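Long-range contacts in pectinesterase 1 (Solanum lycopersicum, PDB 1XG2), which catalyses the demethylesterification of pectin in the plant cell wall, releasing methanol, and may prepare the walls of ripening fruit for softening by polygalacturonase: residues S120-C125 against R144-T149; R140-D145 against A160-K165; I197-I202 against V231-L236; T293-I298 against Y311-Y316. All blocks are in the same frame, centred on the assembly; numbering follows the deposited sequence.

In the fold
The four contacts follow the C-terminal pectinesterase domain of the protein, a right-handed parallel beta-helix. Contact 1 closes the loop between 120-125 and 144-149, joining two successive coils at a corner. Contact 2 opens at 140, before contact 1 has closed. The two therefore overlap and share Arg-144 and Asp-145. Contact 2 pairs strand 140-144 with 160-164. Strand 194-198 lies next in the same sheet, and contact 3 closes a longer 28-residue loop from there to 231-236. Contact 4 folds the C-terminal tail back on helix 294-297. No contact nests inside another. Contact 4 touches the other three, through Arg-144, Gln-164 and Gln-198 among others, and covers part of the outer face of the sheet.

Contact 1 of 4, residues S120-C125 against R144-T149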
loop_
_atom_site.group_PDB
_atom_site.type_symbol
_atom_site.label_atom_id
_atom_site.label_comp_id
_atom_site.label_asym_id
_atom_site.label_seq_id
_atom_site.Cartn_x
_atom_site.Cartn_y
_atom_site.Cartn_z
ATOM N N SER A 120 8.281 -7.029 1.351
ATOM C CA SER A 120 7.630 -8.023 0.512
ATOM C C SER A 120 8.072 -7.896 -0.949
ATOM O O SER A 120 8.381 -6.801 -1.432
ATOM C CB SER A 120 6.109 -7.886 0.632
ATOM O OG SER A 120 5.715 -6.542 0.396
ATOM N N VAL A 121 8.105 -9.034 -1.640
ATOM C CA VAL A 121 8.482 -9.096 -3.039
ATOM C C VAL A 121 7.397 -9.827 -3.810
ATOM O O VAL A 121 6.952 -10.905 -3.398
ATOM C CB VAL A 121 9.805 -9.869 -3.244
ATOM C CG1 VAL A 121 10.158 -9.936 -4.755
ATOM C CG2 VAL A 121 10.912 -9.220 -2.468
ATOM N N ILE A 122 6.970 -9.227 -4.914
ATOM C CA ILE A 122 6.039 -9.843 -5.846
ATOM C C ILE A 122 6.836 -10.004 -7.152
ATOM O O ILE A 122 7.150 -9.028 -7.821
ATOM C CB ILE A 122 4.769 -8.962 -5.990
ATOM C CG1 ILE A 122 4.000 -8.916 -4.663
ATOM C CG2 ILE A 122 3.825 -9.510 -7.044
ATOM C CD1 ILE A 122 4.592 -8.007 -3.608
ATOM N N ASN A 123 7.148 -11.249 -7.501
ATOM C CA ASN A 123 8.056 -11.589 -8.580
ATOM C C ASN A 123 7.373 -12.491 -9.605
ATOM O O ASN A 123 6.886 -13.549 -9.258
ATOM C CB ASN A 123 9.247 -12.331 -7.979
ATOM C CG ASN A 123 10.377 -12.568 -8.979
ATOM O OD1 ASN A 123 11.094 -13.564 -8.916
ATOM N ND2 ASN A 123 10.506 -11.651 -9.934
ATOM N N ARG A 124 7.356 -12.065 -10.856
ATOM C CA ARG A 124 6.813 -12.855 -11.955
ATOM C C ARG A 124 5.365 -13.268 -11.672
ATOM O O ARG A 124 5.010 -14.438 -11.810
ATOM C CB ARG A 124 7.676 -14.091 -12.215
ATOM C CG ARG A 124 9.103 -13.764 -12.659
ATOM C CD ARG A 124 9.841 -14.957 -13.259
ATOM N NE ARG A 124 9.902 -16.097 -12.352
ATOM C CZ ARG A 124 10.932 -16.399 -11.556
ATOM N NH1 ARG A 124 12.039 -15.668 -11.535
ATOM N NH2 ARG A 124 10.859 -17.469 -10.786
ATOM N N CYS A 125 4.554 -12.302 -11.239
ATOM C CA CYS A 125 3.139 -12.531 -10.968
ATOM C C CYS A 125 2.281 -11.788 -11.958
ATOM O O CYS A 125 2.727 -10.813 -12.535
ATOM C CB CYS A 125 2.800 -12.056 -9.558
ATOM S SG CYS A 125 3.534 -13.109 -8.307
ATOM N N ARG A 144 8.517 -6.954 -9.314
ATOM C CA ARG A 144 9.518 -7.214 -10.334
ATOM C C ARG A 144 8.988 -8.204 -11.357
ATOM O O ARG A 144 8.400 -9.226 -11.001
ATOM C CB ARG A 144 10.774 -7.765 -9.669
ATOM C CG ARG A 144 11.904 -8.146 -10.602
ATOM C CD ARG A 144 12.620 -6.973 -11.270
ATOM N NE ARG A 144 13.528 -7.471 -12.302
ATOM C CZ ARG A 144 14.673 -6.902 -12.666
ATOM N NH1 ARG A 144 15.092 -5.762 -12.120
ATOM N NH2 ARG A 144 15.409 -7.480 -13.608
ATOM N N ASP A 145 9.249 -7.912 -12.633
ATOM C CA ASP A 145 8.949 -8.823 -13.732
ATOM C C ASP A 145 7.486 -9.286 -13.746
ATOM O O ASP A 145 7.193 -10.423 -14.098
ATOM C CB ASP A 145 9.879 -10.037 -13.674
ATOM C CG ASP A 145 11.328 -9.692 -14.000
ATOM O OD1 ASP A 145 12.198 -10.549 -13.744
ATOM O OD2 ASP A 145 11.689 -8.611 -14.508
ATOM N N SER A 146 6.574 -8.402 -13.349
ATOM C CA SER A 146 5.184 -8.793 -13.147
ATOM C C SER A 146 4.271 -8.067 -14.131
ATOM O O SER A 146 4.653 -7.074 -14.743
ATOM C CB SER A 146 4.766 -8.524 -11.694
ATOM O OG SER A 146 5.426 -9.412 -10.793
ATOM N N TYR A 147 3.053 -8.584 -14.267
ATOM C CA TYR A 147 2.023 -7.995 -15.089
ATOM C C TYR A 147 0.919 -7.556 -14.129
ATOM O O TYR A 147 0.468 -8.348 -13.323
ATOM C CB TYR A 147 1.542 -9.074 -16.057
ATOM C CG TYR A 147 0.544 -8.702 -17.105
ATOM C CD1 TYR A 147 0.941 -8.450 -18.424
ATOM C CD2 TYR A 147 -0.822 -8.696 -16.810
ATOM C CE1 TYR A 147 -0.022 -8.156 -19.420
ATOM C CE2 TYR A 147 -1.779 -8.419 -17.783
ATOM C CZ TYR A 147 -1.389 -8.144 -19.083
ATOM O OH TYR A 147 -2.378 -7.857 -20.021
ATOM N N VAL A 148 0.556 -6.281 -14.164
ATOM C CA VAL A 148 -0.562 -5.768 -13.387
ATOM C C VAL A 148 -1.511 -5.125 -14.379
ATOM O O VAL A 148 -1.111 -4.239 -15.136
ATOM C CB VAL A 148 -0.121 -4.726 -12.350
ATOM C CG1 VAL A 148 -1.300 -4.292 -11.493
ATOM C CG2 VAL A 148 1.001 -5.286 -11.475
ATOM N N THR A 149 -2.766 -5.567 -14.379
ATOM C CA THR A 149 -3.763 -5.002 -15.270
ATOM C C THR A 149 -5.023 -4.537 -14.542
ATOM O O THR A 149 -5.454 -5.120 -13.546
ATOM C CB THR A 149 -4.068 -5.993 -16.418
ATOM O OG1 THR A 149 -4.901 -5.365 -17.394
ATOM C CG2 THR A 149 -4.872 -7.212 -15.943
HETATM O O HOH W 1 12.362 -12.466 -11.807
#
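Asn-123 and Arg-144 lie side by side and point the same way. The amide and guanidinium planes are turned 63° apart. ND2 of Asn-123 passes alongside CG of Arg-144 and gives a weak hydrogen bond to Arg-144 O (3.4 Å). Arg-124 and Asp-145 form a second side-by-side pair, with CG of Arg-124 3.9 Å from CB of Asp-145. One water joins the two pairs. It accepts from Asn-123 ND2 and Arg-124 NH1 and donates to Asp-145 OD1 (2.7 Å from the water oxygen). NE of Arg-124 forms a salt bridge with Asp-96. CB of Ser-146 points toward segment 120-125. OG of Ser-146, set beside its own backbone N (chi1 -69°), accepts from Cys-125 N at 3.1 Å and donates to Arg-144 O. Arg-144 O also accepts from Arg-124 N (3.0 Å), so two good bonds grip it. Backbone bonds from Arg-144 N to Ile-122 O and from Tyr-147 N to Cys-125 O (2.8 Å) hold the ends. Arg-124 and Asp-145 both have left-handed helical backbone angles. Stacked in this way, the two bends form a corner between parallel sheets of the right-handed beta-helix typical of pectinesterases.

Contact 2 of 4, residues R140-D145 against A160-K165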
loop_
_atom_site.group_PDB
_atom_site.type_symbol
_atom_site.label_atom_id
_atom_site.label_comp_id
_atom_site.label_asym_id
_atom_site.label_seq_id
_atom_site.Cartn_x
_atom_site.Cartn_y
_atom_site.Cartn_z
ATOM N N ARG A 140 6.898 -1.458 2.943
ATOM C CA ARG A 140 7.818 -1.420 1.805
ATOM C C ARG A 140 7.647 -2.664 0.936
ATOM O O ARG A 140 7.720 -3.793 1.430
ATOM C CB ARG A 140 9.271 -1.306 2.261
ATOM C CG ARG A 140 9.622 0.045 2.853
ATOM C CD ARG A 140 10.930 0.073 3.630
ATOM N NE ARG A 140 10.888 -0.763 4.820
ATOM C CZ ARG A 140 11.750 -0.699 5.851
ATOM N NH1 ARG A 140 12.749 0.171 5.865
ATOM N NH2 ARG A 140 11.588 -1.508 6.877
ATOM N N GLN A 141 7.467 -2.428 -0.359
ATOM C CA GLN A 141 7.129 -3.469 -1.327
ATOM C C GLN A 141 7.934 -3.290 -2.620
ATOM O O GLN A 141 8.216 -2.173 -3.039
ATOM C CB GLN A 141 5.627 -3.455 -1.642
ATOM C CG GLN A 141 4.728 -3.373 -0.414
ATOM C CD GLN A 141 3.240 -3.325 -0.716
ATOM O OE1 GLN A 141 2.440 -2.974 0.165
ATOM N NE2 GLN A 141 2.863 -3.682 -1.920
ATOM N N PHE A 142 8.281 -4.412 -3.229
ATOM C CA PHE A 142 8.992 -4.456 -4.493
ATOM C C PHE A 142 8.264 -5.413 -5.423
ATOM O O PHE A 142 8.029 -6.584 -5.070
ATOM C CB PHE A 142 10.422 -4.930 -4.259
ATOM C CG PHE A 142 11.289 -4.933 -5.489
ATOM C CD1 PHE A 142 11.550 -3.768 -6.187
ATOM C CD2 PHE A 142 11.871 -6.117 -5.930
ATOM C CE1 PHE A 142 12.351 -3.800 -7.324
ATOM C CE2 PHE A 142 12.694 -6.141 -7.059
ATOM C CZ PHE A 142 12.918 -4.997 -7.750
ATOM N N TYR A 143 7.932 -4.904 -6.605
ATOM C CA TYR A 143 7.306 -5.656 -7.676
ATOM C C TYR A 143 8.284 -5.742 -8.838
ATOM O O TYR A 143 8.803 -4.733 -9.288
ATOM C CB TYR A 143 6.011 -4.980 -8.140
ATOM C CG TYR A 143 4.947 -5.028 -7.078
ATOM C CD1 TYR A 143 5.009 -4.184 -5.960
ATOM C CD2 TYR A 143 3.879 -5.903 -7.173
ATOM C CE1 TYR A 143 4.038 -4.224 -4.972
ATOM C CE2 TYR A 143 2.900 -5.958 -6.172
ATOM C CZ TYR A 143 3.004 -5.129 -5.068
ATOM O OH TYR A 143 2.057 -5.183 -4.066
ATOM N N ARG A 144 8.517 -6.954 -9.314
ATOM C CA ARG A 144 9.518 -7.214 -10.334
ATOM C C ARG A 144 8.988 -8.204 -11.357
ATOM O O ARG A 144 8.400 -9.226 -11.001
ATOM C CB ARG A 144 10.774 -7.765 -9.669
ATOM C CG ARG A 144 11.904 -8.146 -10.602
ATOM C CD ARG A 144 12.620 -6.973 -11.270
ATOM N NE ARG A 144 13.528 -7.471 -12.302
ATOM C CZ ARG A 144 14.673 -6.902 -12.666
ATOM N NH1 ARG A 144 15.092 -5.762 -12.120
ATOM N NH2 ARG A 144 15.409 -7.480 -13.608
ATOM N N ASP A 145 9.249 -7.912 -12.633
ATOM C CA ASP A 145 8.949 -8.823 -13.732
ATOM C C ASP A 145 7.486 -9.286 -13.746
ATOM O O ASP A 145 7.193 -10.423 -14.098
ATOM C CB ASP A 145 9.879 -10.037 -13.674
ATOM C CG ASP A 145 11.328 -9.692 -14.000
ATOM O OD1 ASP A 145 12.198 -10.549 -13.744
ATOM O OD2 ASP A 145 11.689 -8.611 -14.508
ATOM N N ALA A 160 5.327 2.310 0.555
ATOM C CA ALA A 160 6.527 2.752 -0.131
ATOM C C ALA A 160 6.844 1.597 -1.075
ATOM O O ALA A 160 7.190 0.499 -0.629
ATOM C CB ALA A 160 7.651 2.992 0.833
ATOM N N VAL A 161 6.689 1.837 -2.371
ATOM C CA VAL A 161 6.657 0.759 -3.345
ATOM C C VAL A 161 7.357 1.129 -4.650
ATOM O O VAL A 161 7.146 2.210 -5.203
ATOM C CB VAL A 161 5.186 0.285 -3.622
ATOM C CG1 VAL A 161 4.340 1.397 -4.190
ATOM C CG2 VAL A 161 5.170 -0.910 -4.560
ATOM N N VAL A 162 8.200 0.214 -5.119
ATOM C CA VAL A 162 8.816 0.299 -6.438
ATOM C C VAL A 162 8.378 -0.855 -7.339
ATOM O O VAL A 162 8.450 -2.028 -6.953
ATOM C CB VAL A 162 10.342 0.297 -6.315
ATOM C CG1 VAL A 162 11.001 0.331 -7.688
ATOM C CG2 VAL A 162 10.780 1.491 -5.473
ATOM N N PHE A 163 7.913 -0.496 -8.529
ATOM C CA PHE A 163 7.635 -1.422 -9.624
ATOM C C PHE A 163 8.795 -1.327 -10.594
ATOM O O PHE A 163 9.133 -0.240 -11.071
ATOM C CB PHE A 163 6.330 -1.063 -10.337
ATOM C CG PHE A 163 5.122 -1.190 -9.471
ATOM C CD1 PHE A 163 4.761 -0.164 -8.616
ATOM C CD2 PHE A 163 4.338 -2.342 -9.505
ATOM C CE1 PHE A 163 3.664 -0.292 -7.791
ATOM C CE2 PHE A 163 3.237 -2.471 -8.688
ATOM C CZ PHE A 163 2.894 -1.446 -7.840
ATOM N N GLN A 164 9.420 -2.459 -10.873
ATOM C CA GLN A 164 10.563 -2.494 -11.755
ATOM C C GLN A 164 10.399 -3.581 -12.795
ATOM O O GLN A 164 10.152 -4.723 -12.448
ATOM C CB GLN A 164 11.814 -2.749 -10.929
ATOM C CG GLN A 164 13.016 -2.032 -11.405
ATOM C CD GLN A 164 14.180 -2.219 -10.461
ATOM O OE1 GLN A 164 14.663 -3.338 -10.300
ATOM N NE2 GLN A 164 14.617 -1.141 -9.821
ATOM N N LYS A 165 10.558 -3.223 -14.069
ATOM C CA LYS A 165 10.422 -4.177 -15.172
ATOM C C LYS A 165 9.088 -4.938 -15.135
ATOM O O LYS A 165 9.020 -6.139 -15.400
ATOM C CB LYS A 165 11.618 -5.136 -15.211
ATOM C CG LYS A 165 12.963 -4.427 -15.227
ATOM C CD LYS A 165 13.674 -4.520 -16.549
ATOM C CE LYS A 165 14.996 -3.715 -16.550
ATOM N NZ LYS A 165 16.204 -4.502 -16.100
#
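Two neighbouring strands of the parallel beta-helix, 140-144 and 160-164, pair here in register and run nearly parallel. The rings of Tyr-143 and Phe-163 form an offset stack on the inner side of the sheet, with centroids 4.6 Å apart and planes at 21°. CE2 of Phe-163 sits over the rim of one tyrosine face, 3.5 Å from Tyr-143 CG. Similar first torsions send both rings off the backbone the same way, and similar second torsions leave the planes only slightly tilted. CG2 of Val-161 approaches the tyrosine ring obliquely, 3.5 Å from CE1 of Tyr-143. The backbone bond from Tyr-143 N to Val-162 O is nearly straight (2.9 Å), and Gln-164 N bonds to Tyr-143 O. On the outer face the ring edge of Phe-142 meets the amide of Gln-164, the two planes close to perpendicular. NE2 of Gln-164 bonds to Val-312 O. At the first bridge, Arg-140 reaches Ser-100 of the pectinesterase inhibitor chain. Lys-165 lies alongside Arg-144, while its NZ pairs with Asp-317. Gln-164 OE1 takes a weak bond from Arg-144 NH1 (3.1 Å) at the guanidinium edge, and Lys-165 CG lies over one guanidinium face, 4.0 Å from Arg-144 CZ.

Contact 3 of 4, residues I197-I202 against V231-L236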
loop_
_atom_site.group_PDB
_atom_site.type_symbol
_atom_site.label_atom_id
_atom_site.label_comp_id
_atom_site.label_asym_id
_atom_site.label_seq_id
_atom_site.Cartn_x
_atom_site.Cartn_y
_atom_site.Cartn_z
ATOM N N ILE A 197 7.533 3.934 -10.334
ATOM C CA ILE A 197 7.429 3.015 -11.451
ATOM C C ILE A 197 8.666 3.252 -12.320
ATOM O O ILE A 197 8.858 4.354 -12.827
ATOM C CB ILE A 197 6.129 3.301 -12.231
ATOM C CG1 ILE A 197 4.915 2.883 -11.398
ATOM C CG2 ILE A 197 6.098 2.591 -13.610
ATOM C CD1 ILE A 197 3.625 3.554 -11.859
ATOM N N GLN A 198 9.477 2.219 -12.486
ATOM C CA GLN A 198 10.807 2.334 -13.090
ATOM C C GLN A 198 11.090 1.192 -14.047
ATOM O O GLN A 198 10.915 0.040 -13.692
ATOM C CB GLN A 198 11.858 2.308 -11.973
ATOM C CG GLN A 198 13.240 2.734 -12.397
ATOM C CD GLN A 198 14.269 2.578 -11.278
ATOM O OE1 GLN A 198 14.108 1.734 -10.387
ATOM N NE2 GLN A 198 15.336 3.377 -11.340
ATOM N N PHE A 199 11.562 1.510 -15.251
ATOM C CA PHE A 199 11.859 0.495 -16.275
ATOM C C PHE A 199 10.649 -0.390 -16.576
ATOM O O PHE A 199 10.794 -1.577 -16.851
ATOM C CB PHE A 199 13.029 -0.408 -15.877
ATOM C CG PHE A 199 14.181 0.310 -15.252
ATOM C CD1 PHE A 199 14.767 -0.191 -14.101
ATOM C CD2 PHE A 199 14.706 1.459 -15.819
ATOM C CE1 PHE A 199 15.839 0.460 -13.509
ATOM C CE2 PHE A 199 15.781 2.117 -15.228
ATOM C CZ PHE A 199 16.351 1.608 -14.077
ATOM N N CYS A 200 9.468 0.209 -16.553
ATOM C CA CYS A 200 8.233 -0.504 -16.789
ATOM C C CYS A 200 7.714 -0.217 -18.195
ATOM O O CYS A 200 8.183 0.691 -18.887
ATOM C CB CYS A 200 7.192 -0.090 -15.745
ATOM S SG CYS A 200 7.513 -0.805 -14.103
ATOM N N ASN A 201 6.741 -1.024 -18.590
ATOM C CA ASN A 201 6.014 -0.865 -19.830
ATOM C C ASN A 201 4.603 -0.477 -19.466
ATOM O O ASN A 201 3.902 -1.290 -18.895
ATOM C CB ASN A 201 5.981 -2.234 -20.504
ATOM C CG ASN A 201 6.271 -2.183 -21.972
ATOM O OD1 ASN A 201 7.090 -1.392 -22.426
ATOM N ND2 ASN A 201 5.633 -3.092 -22.731
ATOM N N ILE A 202 4.173 0.747 -19.768
ATOM C CA ILE A 202 2.789 1.154 -19.506
ATOM C C ILE A 202 2.076 1.205 -20.836
ATOM O O ILE A 202 2.333 2.088 -21.662
ATOM C CB ILE A 202 2.706 2.502 -18.778
ATOM C CG1 ILE A 202 3.660 2.505 -17.580
ATOM C CG2 ILE A 202 1.277 2.754 -18.339
ATOM C CD1 ILE A 202 3.640 3.779 -16.755
ATOM N N VAL A 231 7.065 8.300 -12.296
ATOM C CA VAL A 231 7.189 7.335 -13.367
ATOM C C VAL A 231 8.489 7.682 -14.089
ATOM O O VAL A 231 8.613 8.780 -14.614
ATOM C CB VAL A 231 6.019 7.431 -14.348
ATOM C CG1 VAL A 231 6.241 6.473 -15.522
ATOM C CG2 VAL A 231 4.688 7.146 -13.639
ATOM N N MET A 232 9.457 6.772 -14.085
ATOM C CA MET A 232 10.763 7.073 -14.679
ATOM C C MET A 232 11.394 5.945 -15.476
ATOM O O MET A 232 11.151 4.771 -15.227
ATOM C CB MET A 232 11.727 7.593 -13.608
ATOM C CG MET A 232 12.012 6.702 -12.462
ATOM S SD MET A 232 12.826 7.632 -11.091
ATOM C CE MET A 232 13.153 6.271 -10.042
ATOM N N GLU A 233 12.204 6.329 -16.464
ATOM C CA GLU A 233 12.876 5.396 -17.344
ATOM C C GLU A 233 11.949 4.298 -17.845
ATOM O O GLU A 233 12.338 3.136 -17.942
ATOM C CB GLU A 233 14.110 4.802 -16.655
ATOM C CG GLU A 233 15.211 5.823 -16.399
ATOM C CD GLU A 233 16.082 6.132 -17.631
ATOM O OE1 GLU A 233 15.923 5.494 -18.712
ATOM O OE2 GLU A 233 16.942 7.037 -17.513
ATOM N N SER A 234 10.725 4.684 -18.174
ATOM C CA SER A 234 9.698 3.741 -18.589
ATOM C C SER A 234 9.176 4.065 -19.983
ATOM O O SER A 234 9.293 5.198 -20.471
ATOM C CB SER A 234 8.526 3.753 -17.600
ATOM O OG SER A 234 8.912 3.284 -16.320
ATOM N N TYR A 235 8.617 3.042 -20.617
ATOM C CA TYR A 235 7.945 3.185 -21.892
ATOM C C TYR A 235 6.490 3.490 -21.628
ATOM O O TYR A 235 5.820 2.761 -20.899
ATOM C CB TYR A 235 8.078 1.914 -22.721
ATOM C CG TYR A 235 7.275 1.938 -24.008
ATOM C CD1 TYR A 235 7.868 2.336 -25.210
ATOM C CD2 TYR A 235 5.929 1.556 -24.033
ATOM C CE1 TYR A 235 7.137 2.367 -26.398
ATOM C CE2 TYR A 235 5.190 1.588 -25.223
ATOM C CZ TYR A 235 5.811 1.981 -26.398
ATOM O OH TYR A 235 5.100 2.015 -27.572
ATOM N N LEU A 236 6.012 4.573 -22.227
ATOM C CA LEU A 236 4.616 4.989 -22.137
ATOM C C LEU A 236 3.972 4.890 -23.519
ATOM O O LEU A 236 4.404 5.574 -24.459
ATOM C CB LEU A 236 4.540 6.434 -21.644
ATOM C CG LEU A 236 4.619 6.646 -20.125
ATOM C CD1 LEU A 236 5.822 5.980 -19.546
ATOM C CD2 LEU A 236 4.614 8.133 -19.764
#
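Ile-197, Ile-202, Val-231 and Leu-236 make the apolar centre, on the inner side of the coil. Ile-197 and Val-231 lie side by side, with CD1 of Ile-197 4.1 Å from CG2 of Val-231. Ile-202 reaches back over the bend. CD1 of Ile-202 touches CG1 of Val-231 at 3.9 Å and also meets CD1 of Leu-236. CG1 of Ile-202 stands beside the backbone N (chi1 -49°) and the chain then extends (chi2 -178°), which brings CD1 within touch of both. Further out, OG of Ser-234 bridges the two bends. OG of Ser-234 accepts from Cys-200 N at 3.1 Å and donates to Met-232 O from above the carbonyl plane. Met-232 O also receives Phe-199 N, in that plane, at 3.3 Å. Straighter backbone bonds flank the bend: Met-232 N to Ile-197 O and Ile-202 N to Tyr-235 O (2.8 Å). Phe-199 and Glu-233 occupy the bend itself with left-handed helical backbone angles. CB of Glu-233 lies obliquely against the ring, 3.5 Å from CE2 of Phe-199. On the outer edge the Gln-198 amide passes the methyl end of Met-232, and OD1 of Asn-201 lies 3.5 Å from CB of Tyr-235. The Gln-198 amide bonds to Gln-164 and to Gly-314 O. Asn-264 binds Ser-234 N and Val-231 O from the following coil. The strand pair 194-198 and 228-232 thus sits between strands 160-164 and 258-262, while strand 179-184 of another sheet touches Ile-197 and Ile-202.

Contact 4 of 4, residues T293-I298 against Y311-Y316; sequences TVAKLI and YVDGLY
Thr-293 and Val-294 meet Asp-313 and Gly-314 where the C-terminal tail crosses the start of helix 294-297. This helix lies against the outside of the parallel beta-helix, with Val-294 on Phe-142 and Val-162. Thr-293 is its N-cap. OG1 of Thr-293 accepts a weak capping bond from Lys-296 N at 3.5 Å, and also bonds to Met-290 O. Its chi1 of 57° sets OG1 between the backbone N and the carbonyl carbon, and turns CG2 toward the tail. One direct hydrogen bond joins the segments. Ala-295 N donates to Asp-313 O at 3.2 Å, in the carbonyl plane, so the tail gives the first helical turn an acceptor. A water accepts from Val-294 N and probably donates to Gly-314 O. Two apolar contacts lie beside these bonds. CG2 of Thr-293 touches CD2 of Leu-315 at 3.7 Å, the two side chains meeting at a slant. Val-294 crosses Tyr-311 at about a right angle, with CG1 of Val-294 4.1 Å from CD2 of Tyr-311. CG2 of Val-294 is in van der Waals contact with Val-312 O at 3.5 Å. Likewise OD2 of Asp-313, whose carboxylate turns back to Ala-295, lies 3.3 Å from CB of Ala-295.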
loop_
_atom_site.group_PDB
_atom_site.type_symbol
_atom_site.label_atom_id
_atom_site.label_comp_id
_atom_site.label_asym_id
_atom_site.label_seq_id
_atom_site.Cartn_x
_atom_site.Cartn_y
_atom_site.Cartn_z
ATOM N N THR A 293 14.268 5.664 -6.032
ATOM C CA THR A 293 14.952 4.416 -6.369
ATOM C C THR A 293 14.745 3.394 -5.273
ATOM O O THR A 293 14.295 3.705 -4.169
ATOM C CB THR A 293 16.467 4.630 -6.572
ATOM O OG1 THR A 293 17.039 5.210 -5.394
ATOM C CG2 THR A 293 16.745 5.624 -7.673
ATOM N N VAL A 294 15.064 2.157 -5.588
ATOM C CA VAL A 294 14.965 1.059 -4.630
ATOM C C VAL A 294 15.787 1.376 -3.380
ATOM O O VAL A 294 15.341 1.156 -2.255
ATOM C CB VAL A 294 15.444 -0.234 -5.260
ATOM C CG1 VAL A 294 15.784 -1.291 -4.213
ATOM C CG2 VAL A 294 14.420 -0.753 -6.239
ATOM N N ALA A 295 16.989 1.899 -3.602
ATOM C CA ALA A 295 17.894 2.239 -2.513
ATOM C C ALA A 295 17.277 3.250 -1.537
ATOM O O ALA A 295 17.370 3.083 -0.329
ATOM C CB ALA A 295 19.195 2.778 -3.079
ATOM N N LYS A 296 16.628 4.284 -2.055
ATOM C CA LYS A 296 16.177 5.378 -1.199
ATOM C C LYS A 296 14.735 5.230 -0.716
ATOM O O LYS A 296 14.430 5.586 0.417
ATOM C CB LYS A 296 16.335 6.719 -1.919
ATOM C CG LYS A 296 17.759 7.038 -2.338
ATOM C CD LYS A 296 18.695 7.185 -1.148
ATOM C CE LYS A 296 20.149 7.328 -1.612
ATOM N NZ LYS A 296 21.098 7.327 -0.460
ATOM N N LEU A 297 13.838 4.745 -1.569
ATOM C CA LEU A 297 12.414 4.726 -1.223
ATOM C C LEU A 297 12.036 3.529 -0.351
ATOM O O LEU A 297 11.219 3.655 0.553
ATOM C CB LEU A 297 11.545 4.768 -2.481
ATOM C CG LEU A 297 10.023 4.818 -2.256
ATOM C CD1 LEU A 297 9.601 6.103 -1.560
ATOM C CD2 LEU A 297 9.304 4.683 -3.580
ATOM N N ILE A 298 12.645 2.375 -0.618
ATOM C CA ILE A 298 12.360 1.152 0.123
ATOM C C ILE A 298 13.589 0.522 0.805
ATOM O O ILE A 298 13.519 -0.606 1.265
ATOM C CB ILE A 298 11.644 0.120 -0.803
ATOM C CG1 ILE A 298 12.513 -0.309 -1.995
ATOM C CG2 ILE A 298 10.310 0.707 -1.297
ATOM C CD1 ILE A 298 11.894 -1.444 -2.822
ATOM N N TYR A 311 17.178 -7.027 -8.886
ATOM C CA TYR A 311 16.797 -5.623 -8.755
ATOM C C TYR A 311 17.918 -4.709 -9.186
ATOM O O TYR A 311 19.098 -5.058 -9.084
ATOM C CB TYR A 311 16.365 -5.274 -7.309
ATOM C CG TYR A 311 17.464 -5.399 -6.268
ATOM C CD1 TYR A 311 17.851 -6.641 -5.770
ATOM C CD2 TYR A 311 18.121 -4.274 -5.787
ATOM C CE1 TYR A 311 18.858 -6.758 -4.809
ATOM C CE2 TYR A 311 19.128 -4.383 -4.843
ATOM C CZ TYR A 311 19.496 -5.613 -4.356
ATOM O OH TYR A 311 20.503 -5.695 -3.409
ATOM N N VAL A 312 17.526 -3.547 -9.689
ATOM C CA VAL A 312 18.415 -2.434 -9.923
ATOM C C VAL A 312 18.270 -1.500 -8.735
ATOM O O VAL A 312 17.170 -1.061 -8.403
ATOM C CB VAL A 312 18.061 -1.707 -11.235
ATOM C CG1 VAL A 312 18.822 -0.388 -11.374
ATOM C CG2 VAL A 312 18.322 -2.632 -12.426
ATOM N N ASP A 313 19.405 -1.174 -8.123
ATOM C CA ASP A 313 19.454 -0.363 -6.916
ATOM C C ASP A 313 19.256 1.144 -7.139
ATOM O O ASP A 313 18.667 1.840 -6.296
ATOM C CB ASP A 313 20.810 -0.586 -6.241
ATOM C CG ASP A 313 20.752 -0.350 -4.770
ATOM O OD1 ASP A 313 20.018 -1.080 -4.075
ATOM O OD2 ASP A 313 21.398 0.553 -4.209
ATOM N N GLY A 314 19.780 1.639 -8.255
ATOM C CA GLY A 314 19.820 3.057 -8.558
ATOM C C GLY A 314 18.944 3.458 -9.733
ATOM O O GLY A 314 17.927 2.817 -9.996
ATOM N N LEU A 315 19.358 4.518 -10.435
ATOM C CA LEU A 315 18.539 5.178 -11.458
ATOM C C LEU A 315 18.500 4.530 -12.835
ATOM O O LEU A 315 17.493 4.651 -13.532
ATOM C CB LEU A 315 19.016 6.615 -11.665
ATOM C CG LEU A 315 18.610 7.661 -10.642
ATOM C CD1 LEU A 315 19.301 8.975 -10.995
ATOM C CD2 LEU A 315 17.102 7.849 -10.610
ATOM N N TYR A 316 19.597 3.890 -13.242
ATOM C CA TYR A 316 19.764 3.462 -14.634
ATOM C C TYR A 316 19.902 1.966 -14.831
ATOM O O TYR A 316 20.561 1.264 -14.059
ATOM C CB TYR A 316 20.966 4.149 -15.276
ATOM C CG TYR A 316 20.971 5.637 -15.075
ATOM C CD1 TYR A 316 21.996 6.256 -14.364
ATOM C CD2 TYR A 316 19.938 6.431 -15.572
ATOM C CE1 TYR A 316 22.005 7.608 -14.180
ATOM C CE2 TYR A 316 19.941 7.789 -15.393
ATOM C CZ TYR A 316 20.976 8.377 -14.696
ATOM O OH TYR A 316 20.976 9.727 -14.504
HETATM O O HOH W 2 15.960 1.799 -8.344
#